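Local coordinates for GARP domain-containing protein (PDB 6XZ6) that serves as the trypanosome's receptor for the host complement regulator factor H, and increases transmission of the parasite to tsetse flies, at residues C17-A20 against K21-K25. Residues are numbered along the deposited sequence; the frame is centred on the assembly and turned at random.
Sequences CEVA and KQLRK
Val-19 against Leu-23 and Ala-20 against Arg-24 make this a local i to i+4 contact along successive turns of the long helix 4-61, in the part near its N-terminal end. Three clear i to i+4 backbone bonds are the first evidence: Lys-21 N to Cys-17 O, Leu-23 N to Val-19 O and Arg-24 N to Ala-20 O, each 3.1 Å long. Gln-22 N is shared weakly between Glu-18 O and Val-19 O. On the buried side, Val-19 and Leu-23 lie alongside each other and point the same way. Val-19 CG1, anti to its own backbone N (chi1 168°), meets Leu-23 CD1 at 3.7 Å. The Arg-24 chain, extended from CG to NE, runs back along the helix, passing alongside Ala-20 O. That course lays the guanidinium over the methyl group of Ala-20, whose CB stands 4.0 Å above the centre of one face. The group's rotation is probably fixed by its polar partners: Glu-112 in a salt bridge to NE and Ser-116 at NH2 tie it to helix 67-125, while the carbonyls of Cys-138 and Ala-141 at NH1, with the Cys-17 to Cys-138 disulfide, tie this face to the chain just after helix 129-137. Around this part of the helix, Val-19, Ala-20 and Leu-23 pack on helix 67-125, Tyr-170 of helix 165-208 touches both Val-19 and Leu-23, and helix 148-161 touches Glu-18, Val-19 and Gln-22.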
ATOM      1  N   CYS A  17      16.153  -3.693  -3.538  1.00 25.66           N
ATOM      2  CA  CYS A  17      15.451  -4.971  -3.659  1.00 28.32           C
ATOM      3  C   CYS A  17      14.342  -5.115  -2.577  1.00 28.94           C
ATOM      4  O   CYS A  17      13.223  -5.490  -2.905  1.00 29.28           O
ATOM      5  CB  CYS A  17      16.480  -6.106  -3.596  1.00 31.82           C
ATOM      6  SG  CYS A  17      15.875  -7.737  -4.089  1.00 39.48           S
ATOM      7  N   GLU A  18      14.641  -4.757  -1.317  1.00 22.54           N
ATOM      8  CA  GLU A  18      13.716  -4.786  -0.184  1.00 21.32           C
ATOM      9  C   GLU A  18      12.577  -3.811  -0.424  1.00 24.15           C
ATOM     10  O   GLU A  18      11.430  -4.195  -0.290  1.00 24.22           O
ATOM     11  CB  GLU A  18      14.478  -4.467   1.128  1.00 22.91           C
ATOM     12  CG  GLU A  18      13.701  -4.644   2.424  1.00 37.33           C
ATOM     13  CD  GLU A  18      14.394  -4.309   3.740  1.00 73.08           C
ATOM     14  OE1 GLU A  18      15.470  -3.659   3.735  1.00 50.01           O
ATOM     15  OE2 GLU A  18      13.832  -4.694   4.791  1.00 83.84           O
ATOM     16  N   VAL A  19      12.887  -2.560  -0.815  1.00 20.33           N
ATOM     17  CA  VAL A  19      11.903  -1.521  -1.120  1.00 18.05           C
ATOM     18  C   VAL A  19      11.032  -1.895  -2.318  1.00 21.42           C
ATOM     19  O   VAL A  19       9.815  -1.728  -2.241  1.00 23.73           O
ATOM     20  CB  VAL A  19      12.536  -0.118  -1.288  1.00 21.42           C
ATOM     21  CG1 VAL A  19      11.540   0.838  -1.873  1.00 21.35           C
ATOM     22  CG2 VAL A  19      13.062   0.434   0.027  1.00 21.13           C
ATOM     23  N   ALA A  20      11.634  -2.375  -3.427  1.00 16.64           N
ATOM     24  CA  ALA A  20      10.899  -2.757  -4.655  1.00 17.16           C
ATOM     25  C   ALA A  20       9.855  -3.843  -4.412  1.00 23.78           C
ATOM     26  O   ALA A  20       8.751  -3.765  -4.960  1.00 24.03           O
ATOM     27  CB  ALA A  20      11.868  -3.212  -5.729  1.00 18.24           C
ATOM     28  N   LYS A  21      10.216  -4.856  -3.591  1.00 22.34           N
ATOM     29  CA  LYS A  21       9.389  -5.999  -3.190  1.00 23.26           C
ATOM     30  C   LYS A  21       8.159  -5.551  -2.392  1.00 28.97           C
ATOM     31  O   LYS A  21       7.081  -6.108  -2.577  1.00 31.68           O
ATOM     32  CB  LYS A  21      10.220  -6.985  -2.378  1.00 25.39           C
ATOM     33  CG  LYS A  21      11.102  -7.915  -3.202  1.00 26.44           C
ATOM     34  CD  LYS A  21      11.978  -8.785  -2.283  1.00 27.08           C
ATOM     35  CE  LYS A  21      11.220  -9.867  -1.562  1.00 42.85           C
ATOM     36  NZ  LYS A  21      12.114 -10.862  -0.911  1.00 58.42           N
ATOM     37  N   GLN A  22       8.310  -4.532  -1.536  1.00 24.29           N
ATOM     38  CA  GLN A  22       7.217  -3.938  -0.738  1.00 22.40           C
ATOM     39  C   GLN A  22       6.263  -3.140  -1.619  1.00 25.26           C
ATOM     40  O   GLN A  22       5.052  -3.186  -1.406  1.00 27.42           O
ATOM     41  CB  GLN A  22       7.782  -2.998   0.324  1.00 21.52           C
ATOM     42  CG  GLN A  22       8.545  -3.722   1.406  1.00  9.78           C
ATOM     43  CD  GLN A  22       9.148  -2.766   2.392  1.00 20.51           C
ATOM     44  OE1 GLN A  22       9.296  -1.550   2.156  1.00 14.09           O
ATOM     45  NE2 GLN A  22       9.501  -3.303   3.525  1.00 15.00           N
ATOM     46  N   LEU A  23       6.807  -2.387  -2.592  1.00 18.30           N
ATOM     47  CA  LEU A  23       6.020  -1.570  -3.525  1.00 16.25           C
ATOM     48  C   LEU A  23       5.189  -2.412  -4.497  1.00 20.00           C
ATOM     49  O   LEU A  23       4.111  -1.998  -4.884  1.00 20.17           O
ATOM     50  CB  LEU A  23       6.907  -0.525  -4.260  1.00 15.56           C
ATOM     51  CG  LEU A  23       7.647   0.508  -3.336  1.00 17.68           C
ATOM     52  CD1 LEU A  23       8.585   1.332  -4.102  1.00 17.44           C
ATOM     53  CD2 LEU A  23       6.687   1.420  -2.628  1.00 17.00           C
ATOM     54  N   ARG A  24       5.629  -3.614  -4.834  1.00 17.99           N
ATOM     55  CA  ARG A  24       4.855  -4.507  -5.699  1.00 17.82           C
ATOM     56  C   ARG A  24       3.736  -5.210  -4.917  1.00 24.28           C
ATOM     57  O   ARG A  24       2.707  -5.528  -5.502  1.00 27.21           O
ATOM     58  CB  ARG A  24       5.779  -5.516  -6.374  1.00 15.58           C
ATOM     59  CG  ARG A  24       6.807  -4.844  -7.255  1.00 14.40           C
ATOM     60  CD  ARG A  24       7.910  -5.802  -7.572  1.00 21.65           C
ATOM     61  NE  ARG A  24       8.967  -5.199  -8.386  1.00 16.11           N
ATOM     62  CZ  ARG A  24      10.193  -5.697  -8.511  1.00 22.77           C
ATOM     63  NH1 ARG A  24      10.547  -6.796  -7.849  1.00 12.72           N
ATOM     64  NH2 ARG A  24      11.083  -5.088  -9.268  1.00 12.41           N
ATOM     65  N   LYS A  25       3.929  -5.427  -3.595  1.00 20.40           N
ATOM     66  CA  LYS A  25       2.956  -6.033  -2.684  1.00 20.44           C
ATOM     67  C   LYS A  25       1.849  -5.087  -2.302  1.00 26.34           C
ATOM     68  O   LYS A  25       0.715  -5.543  -2.239  1.00 29.41           O
ATOM     69  CB  LYS A  25       3.626  -6.627  -1.424  1.00 21.76           C
ATOM     70  CG  LYS A  25       2.716  -7.414  -0.464  1.00 23.32           C
ATOM     71  CD  LYS A  25       1.992  -8.580  -1.153  1.00 28.80           C
ATOM     72  CE  LYS A  25       1.354  -9.535  -0.196  1.00 23.79           C
ATOM     73  NZ  LYS A  25       0.282 -10.320  -0.862  1.00 45.02           N
TER